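Local atomic coordinates of SusD homolog (Bacteroides thetaiotaomicron, PDB entry 4MRU), a protein that probably binds mucin O-glycans as a SusD-like lipoprotein of the outer membrane. Residues A[81-84]-A[85-89]; A[156-159]-A[160-164]; A[189-192]-A[193-196]; A[323-326]-A[327-331]. All blocks are in the same frame, centred on the assembly; numbering follows the deposited sequence. Where two conformers were deposited one is given.

Contact 1 of 4, residues A[81-84]-A[85-89]; sequences APFT and DVISE
Ile87 sets its CD1 methyl over the centre of the Phe83 ring, 4.0 Å from the ring centroid and only 8° off its normal, a CH-pi contact made squarely on the face. Phe83 reaches this position with CG anti to its backbone N (chi1 -178°), while the extended end of Ile87, one helical turn later, carries CD1 out over the ring. The flat ring offers a broad apolar face, the CG1-CD1 arm is long enough to end over it, and Tyr125 adds an edge-to-face contact. On another side of the turn Asp85 folds back on Ala81: its CB lies 3.3 Å from Ala81 O and its OD2 3.5 Å from Ala81 CB, while OD1 makes a salt bridge with Lys80. Exchanging Asp85 for a leucine would probably leave the Lys80 ammonium without its charged mate. The first turn is wider than an alpha turn, with a weak bond of 3.4 Å from Val86 N to Ala81 O. Pro82, lacking an N-H, is well placed at such a helix start, yet its buried O finds no polar partner and meets Val86 CG2 at 3.6 Å. Further on, Thr84 O receives Ser88 N at 2.9 Å and, from the opposite face of its carbonyl plane, the hydroxyl of one of two Ser88 conformers. Dispersion dominates beside Phe83, whereas the acidic Asp85 near the helix start is likely to gain from the amide dipoles there.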
loop_
_atom_site.group_PDB
_atom_site.type_symbol
_atom_site.label_atom_id
_atom_site.label_comp_id
_atom_site.label_asym_id
_atom_site.label_seq_id
_atom_site.Cartn_x
_atom_site.Cartn_y
_atom_site.Cartn_z
ATOM N N ALA A 81 7.340 14.106 -6.110
ATOM C CA ALA A 81 8.155 13.004 -5.542
ATOM C C ALA A 81 7.648 11.590 -5.856
ATOM O O ALA A 81 8.436 10.747 -6.233
ATOM C CB ALA A 81 8.316 13.169 -4.039
ATOM N N PRO A 82 6.329 11.328 -5.740
ATOM C CA PRO A 82 5.900 9.937 -6.019
ATOM C C PRO A 82 6.007 9.453 -7.488
ATOM O O PRO A 82 5.788 8.276 -7.760
ATOM C CB PRO A 82 4.430 9.935 -5.575
ATOM C CG PRO A 82 4.292 11.148 -4.694
ATOM C CD PRO A 82 5.195 12.163 -5.319
ATOM N N PHE A 83 6.256 10.360 -8.415
ATOM C CA PHE A 83 6.344 10.051 -9.859
ATOM C C PHE A 83 7.746 10.314 -10.314
ATOM O O PHE A 83 8.506 9.380 -10.621
ATOM C CB PHE A 83 5.334 10.888 -10.676
ATOM C CG PHE A 83 5.329 10.582 -12.165
ATOM C CD1 PHE A 83 6.184 11.236 -13.003
ATOM C CD2 PHE A 83 4.455 9.668 -12.695
ATOM C CE1 PHE A 83 6.195 10.972 -14.361
ATOM C CE2 PHE A 83 4.458 9.381 -14.042
ATOM C CZ PHE A 83 5.329 10.032 -14.877
ATOM N N THR A 84 8.118 11.589 -10.311
ATOM C CA THR A 84 9.388 11.992 -10.892
ATOM C C THR A 84 10.587 11.460 -10.089
ATOM O O THR A 84 11.532 10.944 -10.662
ATOM C CB THR A 84 9.496 13.514 -11.001
ATOM O OG1 THR A 84 8.412 14.032 -11.800
ATOM C CG2 THR A 84 10.852 13.929 -11.649
ATOM N N ASP A 85 10.570 11.598 -8.763
ATOM C CA ASP A 85 11.705 11.096 -7.953
ATOM C C ASP A 85 11.839 9.567 -7.945
ATOM O O ASP A 85 12.952 9.038 -8.067
ATOM C CB ASP A 85 11.621 11.633 -6.518
ATOM C CG ASP A 85 11.775 13.149 -6.459
ATOM O OD1 ASP A 85 12.147 13.760 -7.474
ATOM O OD2 ASP A 85 11.472 13.743 -5.411
ATOM N N VAL A 86 10.729 8.857 -7.811
ATOM C CA VAL A 86 10.785 7.401 -7.870
ATOM C C VAL A 86 11.385 6.926 -9.192
ATOM O O VAL A 86 12.288 6.128 -9.192
ATOM C CB VAL A 86 9.412 6.742 -7.659
ATOM C CG1 VAL A 86 9.534 5.248 -7.751
ATOM C CG2 VAL A 86 8.889 7.069 -6.270
ATOM N N ILE A 87 10.880 7.446 -10.308
ATOM C CA ILE A 87 11.344 7.030 -11.606
ATOM C C ILE A 87 12.788 7.472 -11.845
ATOM O O ILE A 87 13.590 6.650 -12.260
ATOM C CB ILE A 87 10.396 7.551 -12.714
ATOM C CG1 ILE A 87 9.075 6.785 -12.637
ATOM C CG2 ILE A 87 11.043 7.399 -14.079
ATOM C CD1 ILE A 87 7.938 7.346 -13.471
ATOM N N SER A 88 13.147 8.724 -11.544
ATOM C CA SER A 88 14.486 9.204 -11.868
ATOM C C SER A 88 15.542 8.555 -10.980
ATOM O O SER A 88 16.720 8.500 -11.347
ATOM C CB SER A 88 14.553 10.715 -11.739
ATOM O OG SER A 88 14.414 11.087 -10.395
ATOM N N GLU A 89 15.140 8.080 -9.810
ATOM C CA GLU A 89 16.105 7.390 -8.935
ATOM C C GLU A 89 16.214 5.903 -9.238
ATOM O O GLU A 89 17.255 5.298 -8.980
ATOM C CB GLU A 89 15.738 7.597 -7.498
ATOM C CG GLU A 89 15.961 9.034 -7.058
ATOM C CD GLU A 89 15.581 9.305 -5.612
ATOM O OE1 GLU A 89 15.629 8.366 -4.797
ATOM O OE2 GLU A 89 15.250 10.479 -5.292
#

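Contact 2 of 4, residues A[156-159]-A[160-164]; sequences YMRM and FQELE
Phe160 packs against both Tyr156 and Met157, and this aromatic corner is the tight part of the turn. Its CE2 comes to the edge of the Tyr156 ring, 4.1 Å from Tyr156 CD2, and its CD2 lies 3.2 Å from Tyr156 O, the carbonyl that also takes the backbone bond from Phe160 N. In one of its two conformers Met157, a selenomethionine, runs alongside Phe160 and brings SE to the ring edge, 5.1 Å from the ring centroid, a Met-aromatic contact in the conformer described. Met206 of helix 192-209 covers Tyr156, Met159 and Phe160, so large flexible or flat side chains fill the interface, and the Tyr156 hydroxyl is bonded to Asp123. The flank of Arg158 and Gln161 is looser and wetter. Arg158, with CG anti to the backbone N (chi1 180°) and the chain bent beyond it, shares a water with exposed Gln161: Gln161 OE1 accepts from it at 2.8 Å, while the bond from Arg158 NE is weak. Glu162 marks where this side gives way to buried, paired ground: Arg158 NH1 stays 4.2 Å from Glu162 OE2, beyond a salt bridge, and the carboxylate turns instead to Arg114 and Tyr130, which pay for its burial. Regular backbone bonds, such as Leu163 N to Met159 O at 2.8 Å, run beneath both flanks. With Tyr156, Met159 and Phe160 turned to Met206 and Arg158 and Gln161 on the watery side, the division of faces is consistent with an amphipathic helix of the TPR-like, helix-rich SusD fold.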
loop_
_atom_site.group_PDB
_atom_site.type_symbol
_atom_site.label_atom_id
_atom_site.label_comp_id
_atom_site.label_asym_id
_atom_site.label_seq_id
_atom_site.Cartn_x
_atom_site.Cartn_y
_atom_site.Cartn_z
ATOM N N TYR A 156 0.982 -3.768 -16.360
ATOM C CA TYR A 156 0.733 -5.005 -15.605
ATOM C C TYR A 156 1.132 -6.231 -16.422
ATOM O O TYR A 156 1.812 -7.124 -15.921
ATOM C CB TYR A 156 -0.728 -5.077 -15.174
ATOM C CG TYR A 156 -0.966 -4.592 -13.777
ATOM C CD1 TYR A 156 -1.066 -3.229 -13.477
ATOM C CD2 TYR A 156 -1.069 -5.492 -12.716
ATOM C CE1 TYR A 156 -1.280 -2.819 -12.160
ATOM C CE2 TYR A 156 -1.242 -5.068 -11.411
ATOM C CZ TYR A 156 -1.339 -3.730 -11.137
ATOM O OH TYR A 156 -1.561 -3.323 -9.821
HETATM N N MSE A 157 0.801 -6.269 -17.702
HETATM C CA MSE A 157 1.097 -7.490 -18.479
HETATM C C MSE A 157 2.608 -7.652 -18.636
HETATM O O MSE A 157 3.135 -8.779 -18.584
HETATM C CB MSE A 157 0.377 -7.449 -19.813
HETATM C CG MSE A 157 -1.155 -7.583 -19.650
HETATM SE SE MSE A 157 -1.853 -8.471 -18.010
HETATM C CE MSE A 157 -3.042 -6.941 -17.695
ATOM N N ARG A 158 3.331 -6.551 -18.802
ATOM C CA ARG A 158 4.766 -6.602 -18.922
ATOM C C ARG A 158 5.399 -7.004 -17.593
ATOM O O ARG A 158 6.289 -7.839 -17.560
ATOM C CB ARG A 158 5.321 -5.255 -19.454
ATOM C CG ARG A 158 6.852 -5.222 -19.602
ATOM C CD ARG A 158 7.391 -6.245 -20.600
ATOM N NE ARG A 158 7.311 -5.738 -21.954
ATOM C CZ ARG A 158 8.286 -5.065 -22.563
ATOM N NH1 ARG A 158 9.444 -4.829 -21.954
ATOM N NH2 ARG A 158 8.105 -4.622 -23.797
HETATM N N MSE A 159 4.909 -6.463 -16.478
HETATM C CA MSE A 159 5.366 -6.899 -15.162
HETATM C C MSE A 159 5.154 -8.389 -14.956
HETATM O O MSE A 159 6.039 -9.083 -14.446
HETATM C CB MSE A 159 4.642 -6.080 -14.050
HETATM C CG MSE A 159 5.127 -4.632 -14.070
HETATM SE SE MSE A 159 4.101 -3.659 -12.681
HETATM C CE MSE A 159 5.300 -2.154 -12.613
ATOM N N PHE A 160 3.991 -8.908 -15.326
ATOM C CA PHE A 160 3.763 -10.325 -15.147
ATOM C C PHE A 160 4.784 -11.130 -15.963
ATOM O O PHE A 160 5.330 -12.121 -15.463
ATOM C CB PHE A 160 2.358 -10.755 -15.545
ATOM C CG PHE A 160 1.294 -10.389 -14.539
ATOM C CD1 PHE A 160 1.383 -10.800 -13.225
ATOM C CD2 PHE A 160 0.181 -9.680 -14.938
ATOM C CE1 PHE A 160 0.381 -10.490 -12.312
ATOM C CE2 PHE A 160 -0.848 -9.397 -14.037
ATOM C CZ PHE A 160 -0.742 -9.788 -12.727
ATOM N N GLN A 161 5.065 -10.681 -17.183
ATOM C CA GLN A 161 6.061 -11.346 -18.012
ATOM C C GLN A 161 7.444 -11.269 -17.361
ATOM O O GLN A 161 8.157 -12.280 -17.247
ATOM C CB GLN A 161 6.043 -10.725 -19.407
ATOM C CG GLN A 161 6.937 -11.348 -20.460
ATOM C CD GLN A 161 6.986 -10.464 -21.703
ATOM O OE1 GLN A 161 6.033 -9.721 -22.006
ATOM N NE2 GLN A 161 8.108 -10.491 -22.390
ATOM N N GLU A 162 7.793 -10.108 -16.832
ATOM C CA GLU A 162 9.085 -9.958 -16.143
ATOM C C GLU A 162 9.190 -10.769 -14.830
ATOM O O GLU A 162 10.263 -11.321 -14.522
ATOM C CB GLU A 162 9.368 -8.475 -15.880
ATOM C CG GLU A 162 9.561 -7.676 -17.169
ATOM C CD GLU A 162 9.592 -6.184 -16.956
ATOM O OE1 GLU A 162 9.087 -5.708 -15.893
ATOM O OE2 GLU A 162 10.074 -5.476 -17.884
ATOM N N LEU A 163 8.116 -10.850 -14.056
ATOM C CA LEU A 163 8.159 -11.665 -12.861
ATOM C C LEU A 163 8.419 -13.128 -13.224
ATOM O O LEU A 163 9.178 -13.808 -12.501
ATOM C CB LEU A 163 6.882 -11.539 -12.028
ATOM C CG LEU A 163 6.784 -10.154 -11.390
ATOM C CD1 LEU A 163 5.458 -9.998 -10.667
ATOM C CD2 LEU A 163 7.978 -9.896 -10.471
ATOM N N GLU A 164 7.791 -13.626 -14.289
ATOM C CA GLU A 164 8.042 -15.021 -14.712
ATOM C C GLU A 164 9.455 -15.222 -15.150
ATOM O O GLU A 164 10.072 -16.263 -14.862
ATOM C CB GLU A 164 7.110 -15.455 -15.832
ATOM C CG GLU A 164 5.754 -15.893 -15.323
ATOM C CD GLU A 164 5.085 -16.906 -16.227
ATOM O OE1 GLU A 164 5.498 -17.050 -17.397
ATOM O OE2 GLU A 164 4.147 -17.557 -15.734
HETATM O O HOH W 1 4.371 -7.484 -22.397
#

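Contact 3 of 4, residues A[189-192]-A[193-196]; sequences YGKL and QQWR. With EDO (1,2-ethanediol), chain J.
Lys191 places CG anti to its backbone N (chi1 -172°) and bends at chi2 (81°), which lays its methylenes against Gln193 and Gln194; a matching bend in Gln193 (chi2 70°) brings its amide oxygen back toward the lysine. Gln193 OE1 thus rests 3.4 Å from Lys191 CE, and Gln194, crossing the lysine at about a right angle, puts OE1 3.4 Å from Lys191 CB. Long, flexible chains suit such a half-covered place, because their aliphatic parts pack while their ends seek partners: the glutamine NE2 groups bond to Thr175 and Asp237 respectively. Lys191 holds the N-cap position, and its O accepts from Trp195 N at 3.2 Å, in the carbonyl plane, with a weaker bond from Gln194 N. A water takes the N-H of Leu192 at 3.0 Å, satisfying a first-turn amide, and lies within hydrogen-bonding distance of Gln193 OE1, one of several acceptors it could serve. Gly190, just before, has a backbone shape in which a CB would jam against Tyr189 O. Farther out, Tyr189 OH shares a hydrogen bond with O1 of a 1,2-ethanediol, probably from the crystallisation liquor. Leu192 and Trp195 form the apolar side, with Trp195 NE1 held by Asp185. That side leads helix 192-209 onto helix 104-125, where Leu192 meets Val105 and Trp195 meets Leu109, Leu112 and Leu113, while Arg196 ties it by a salt bridge to Asp167 of helix 152-173.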
loop_
_atom_site.group_PDB
_atom_site.type_symbol
_atom_site.label_atom_id
_atom_site.label_comp_id
_atom_site.label_asym_id
_atom_site.label_seq_id
_atom_site.Cartn_x
_atom_site.Cartn_y
_atom_site.Cartn_z
ATOM N N TYR A 189 18.887 -11.263 2.793
ATOM C CA TYR A 189 20.283 -11.615 2.987
ATOM C C TYR A 189 20.691 -12.780 2.104
ATOM O O TYR A 189 21.379 -13.709 2.515
ATOM C CB TYR A 189 20.520 -11.899 4.473
ATOM C CG TYR A 189 20.178 -10.674 5.329
ATOM C CD1 TYR A 189 21.092 -9.652 5.491
ATOM C CD2 TYR A 189 18.914 -10.533 5.928
ATOM C CE1 TYR A 189 20.785 -8.528 6.261
ATOM C CE2 TYR A 189 18.594 -9.427 6.670
ATOM C CZ TYR A 189 19.540 -8.425 6.841
ATOM O OH TYR A 189 19.234 -7.319 7.588
ATOM N N GLY A 190 20.270 -12.717 0.865
ATOM C CA GLY A 190 20.814 -13.633 -0.154
ATOM C C GLY A 190 20.048 -14.931 -0.322
ATOM O O GLY A 190 20.452 -15.767 -1.106
ATOM N N LYS A 191 18.939 -15.114 0.391
ATOM C CA LYS A 191 18.202 -16.367 0.339
ATOM C C LYS A 191 17.215 -16.363 -0.815
ATOM O O LYS A 191 16.099 -15.837 -0.723
ATOM C CB LYS A 191 17.505 -16.633 1.696
ATOM C CG LYS A 191 16.858 -18.008 1.822
ATOM C CD LYS A 191 17.901 -19.066 2.174
ATOM C CE LYS A 191 17.284 -20.450 2.220
ATOM N NZ LYS A 191 18.381 -21.457 2.250
ATOM N N LEU A 192 17.635 -16.964 -1.926
ATOM C CA LEU A 192 16.854 -16.910 -3.149
ATOM C C LEU A 192 15.513 -17.629 -3.016
ATOM O O LEU A 192 14.537 -17.248 -3.661
ATOM C CB LEU A 192 17.650 -17.508 -4.295
ATOM C CG LEU A 192 19.014 -16.869 -4.589
ATOM C CD1 LEU A 192 19.547 -17.429 -5.892
ATOM C CD2 LEU A 192 18.982 -15.343 -4.645
ATOM N N GLN A 193 15.449 -18.659 -2.174
ATOM C CA GLN A 193 14.199 -19.365 -1.888
ATOM C C GLN A 193 13.152 -18.419 -1.341
ATOM O O GLN A 193 11.978 -18.474 -1.695
ATOM C CB GLN A 193 14.470 -20.542 -0.893
ATOM C CG GLN A 193 15.327 -21.660 -1.470
ATOM C CD GLN A 193 16.821 -21.308 -1.712
ATOM O OE1 GLN A 193 17.345 -20.313 -1.197
ATOM N NE2 GLN A 193 17.499 -22.141 -2.515
ATOM N N GLN A 194 13.574 -17.516 -0.465
ATOM C CA GLN A 194 12.639 -16.539 0.103
ATOM C C GLN A 194 12.258 -15.498 -0.933
ATOM O O GLN A 194 11.107 -15.091 -0.968
ATOM C CB GLN A 194 13.219 -15.887 1.366
ATOM C CG GLN A 194 13.186 -16.831 2.562
ATOM C CD GLN A 194 13.836 -16.210 3.772
ATOM O OE1 GLN A 194 14.932 -15.638 3.684
ATOM N NE2 GLN A 194 13.148 -16.261 4.889
ATOM N N TRP A 195 13.210 -15.055 -1.770
ATOM C CA TRP A 195 12.864 -14.167 -2.890
ATOM C C TRP A 195 11.782 -14.794 -3.776
ATOM O O TRP A 195 10.875 -14.070 -4.221
ATOM C CB TRP A 195 14.091 -13.778 -3.716
ATOM C CG TRP A 195 14.876 -12.696 -3.084
ATOM C CD1 TRP A 195 16.104 -12.784 -2.521
ATOM C CD2 TRP A 195 14.436 -11.344 -2.891
ATOM N NE1 TRP A 195 16.495 -11.562 -2.015
ATOM C CE2 TRP A 195 15.483 -10.658 -2.214
ATOM C CE3 TRP A 195 13.257 -10.658 -3.190
ATOM C CZ2 TRP A 195 15.375 -9.317 -1.844
ATOM C CZ3 TRP A 195 13.142 -9.309 -2.816
ATOM C CH2 TRP A 195 14.214 -8.641 -2.188
ATOM N N ARG A 196 11.803 -16.119 -3.988
ATOM C CA ARG A 196 10.723 -16.727 -4.800
ATOM C C ARG A 196 9.344 -16.683 -4.113
ATOM O O ARG A 196 8.337 -16.432 -4.767
ATOM C CB ARG A 196 11.050 -18.172 -5.205
ATOM C CG ARG A 196 12.245 -18.214 -6.157
ATOM C CD ARG A 196 12.415 -19.603 -6.747
ATOM N NE ARG A 196 11.347 -19.842 -7.681
ATOM C CZ ARG A 196 10.571 -20.916 -7.718
ATOM N NH1 ARG A 196 10.727 -21.923 -6.881
ATOM N NH2 ARG A 196 9.632 -20.976 -8.644
HETATM C C1 EDO J . 20.900 -4.619 7.391
HETATM O O1 EDO J . 20.941 -5.644 8.364
HETATM C C2 EDO J . 20.543 -3.318 8.093
HETATM O O2 EDO J . 21.105 -3.267 9.410
HETATM O O HOH W 2 19.744 -19.051 -1.831
#

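Contact 4 of 4, residues A[323-326]-A[327-331]; sequences VWMT and ASEVA. With EDO (1,2-ethanediol), chain F.
Glu329 OE1 accepts a 2.6 Å hydrogen bond from a water that in turn receives the N-H of Thr326, so the carboxylate reaches back across the helix start through one solvent molecule. The other oxygen, OE2, forms a salt bridge with Arg205, which leaves this buried acid well paired. Thr326 is the N-cap of helix 327-339: with OG1 held between its backbone N and carbonyl carbon (chi1 68°), the hydroxyl oxygen accepts from Glu329 N at 3.2 Å along a nearly straight line (165°). A threonine and a glutamate three residues apart recall a capping box, although here the return bond runs through water. Thr326 O starts the helix proper by accepting from Val330 N at 3.1 Å. With a valine replacing Thr326, the amide of Glu329 would probably be left without its capping oxygen and the first turn be freer to fray. Just upstream the chain forms a classic beta bulge, Trp324 and Met325 both facing Ala239 of the partner strand. Selenomethionine Met325, in one of two conformers, bends so that SE lies 3.4 Å from Glu329 OE1 and 4.0 Å from Val330 CG2; a pliable chain suits this corner, which Phe198 and Ser201 of helix 192-209 also line. The bulge residue Trp324 offers its O to O2 of a 1,2-ethanediol at 2.7 Å, and Asn426 holds that same molecule.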
loop_
_atom_site.group_PDB
_atom_site.type_symbol
_atom_site.label_atom_id
_atom_site.label_comp_id
_atom_site.label_asym_id
_atom_site.label_seq_id
_atom_site.Cartn_x
_atom_site.Cartn_y
_atom_site.Cartn_z
ATOM N N VAL A 323 8.108 -2.740 6.134
ATOM C CA VAL A 323 7.427 -4.020 5.910
ATOM C C VAL A 323 6.824 -4.017 4.528
ATOM O O VAL A 323 5.904 -3.239 4.250
ATOM C CB VAL A 323 6.347 -4.298 7.001
ATOM C CG1 VAL A 323 5.611 -5.613 6.752
ATOM C CG2 VAL A 323 6.954 -4.310 8.414
ATOM N N TRP A 324 7.346 -4.876 3.641
ATOM C CA TRP A 324 6.818 -4.952 2.276
ATOM C C TRP A 324 5.610 -5.890 2.112
ATOM O O TRP A 324 4.608 -5.497 1.584
ATOM C CB TRP A 324 7.872 -5.454 1.342
ATOM C CG TRP A 324 9.055 -4.545 1.134
ATOM C CD1 TRP A 324 9.330 -3.393 1.763
ATOM C CD2 TRP A 324 10.108 -4.772 0.217
ATOM N NE1 TRP A 324 10.517 -2.861 1.290
ATOM C CE2 TRP A 324 10.997 -3.697 0.318
ATOM C CE3 TRP A 324 10.378 -5.783 -0.700
ATOM C CZ2 TRP A 324 12.164 -3.606 -0.471
ATOM C CZ3 TRP A 324 11.482 -5.678 -1.517
ATOM C CH2 TRP A 324 12.374 -4.605 -1.389
HETATM N N MSE A 325 5.738 -7.139 2.531
HETATM C CA MSE A 325 4.697 -8.132 2.309
HETATM C C MSE A 325 4.772 -9.145 3.404
HETATM O O MSE A 325 5.835 -9.659 3.718
HETATM C CB MSE A 325 4.896 -8.791 0.948
HETATM C CG MSE A 325 3.862 -9.915 0.829
HETATM SE SE MSE A 325 2.337 -9.679 -0.363
HETATM C CE MSE A 325 3.379 -8.888 -1.855
ATOM N N THR A 326 3.607 -9.431 4.002
ATOM C CA THR A 326 3.538 -10.369 5.100
ATOM C C THR A 326 2.636 -11.573 4.822
ATOM O O THR A 326 1.761 -11.576 3.947
ATOM C CB THR A 326 2.977 -9.717 6.356
ATOM O OG1 THR A 326 1.584 -9.403 6.125
ATOM C CG2 THR A 326 3.794 -8.497 6.733
ATOM N N ALA A 327 2.877 -12.603 5.598
ATOM C CA ALA A 327 2.027 -13.799 5.594
ATOM C C ALA A 327 0.570 -13.463 5.818
ATOM O O ALA A 327 -0.282 -14.061 5.195
ATOM C CB ALA A 327 2.507 -14.775 6.642
ATOM N N SER A 328 0.262 -12.518 6.700
ATOM C CA SER A 328 -1.136 -12.108 6.915
ATOM C C SER A 328 -1.764 -11.582 5.629
ATOM O O SER A 328 -2.861 -11.979 5.250
ATOM C CB SER A 328 -1.240 -11.037 8.004
ATOM O OG SER A 328 -2.573 -10.655 8.210
ATOM N N GLU A 329 -1.053 -10.723 4.918
ATOM C CA GLU A 329 -1.598 -10.150 3.662
ATOM C C GLU A 329 -1.876 -11.253 2.646
ATOM O O GLU A 329 -2.938 -11.311 1.998
ATOM C CB GLU A 329 -0.666 -9.096 3.046
ATOM C CG GLU A 329 -1.210 -8.548 1.699
ATOM C CD GLU A 329 -0.287 -7.603 0.873
ATOM O OE1 GLU A 329 0.774 -7.139 1.349
ATOM O OE2 GLU A 329 -0.649 -7.337 -0.304
ATOM N N VAL A 330 -0.939 -12.187 2.530
ATOM C CA VAL A 330 -1.090 -13.316 1.596
ATOM C C VAL A 330 -2.294 -14.192 1.964
ATOM O O VAL A 330 -3.068 -14.569 1.105
ATOM C CB VAL A 330 0.213 -14.153 1.553
ATOM C CG1 VAL A 330 -0.000 -15.499 0.867
ATOM C CG2 VAL A 330 1.260 -13.371 0.816
ATOM N N ALA A 331 -2.502 -14.423 3.265
ATOM C CA ALA A 331 -3.661 -15.161 3.715
ATOM C C ALA A 331 -4.968 -14.442 3.344
ATOM O O ALA A 331 -5.916 -15.091 2.939
ATOM C CB ALA A 331 -3.595 -15.432 5.224
HETATM C C1 EDO F . 5.546 -3.587 -1.871
HETATM O O1 EDO F . 4.574 -2.743 -2.497
HETATM C C2 EDO F . 5.547 -3.114 -0.459
HETATM O O2 EDO F . 4.235 -3.409 -0.011
HETATM O O HOH W 3 1.787 -6.820 3.702
#

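How the contacts relate
Read from the N terminus, the four contacts follow in series; each is local, so none closes a long loop, and none nests within or crosses another. Contact 1 lies in the first turns of helix 81-100 and contact 2 inside helix 152-173, their centres about 21 Å apart, with helix 104-125 packing on both. Contact 3 marks the passage from a loop into helix 192-209, which lies against the same helix 104-125. Contact 4 turns strand 322-325 into helix 327-339. Contacts 3 and 4 alone touch directly, Trp195 CH2 meeting Trp324 CZ3 at 4.1 Å, which joins the helical region to the small two-stranded sheet.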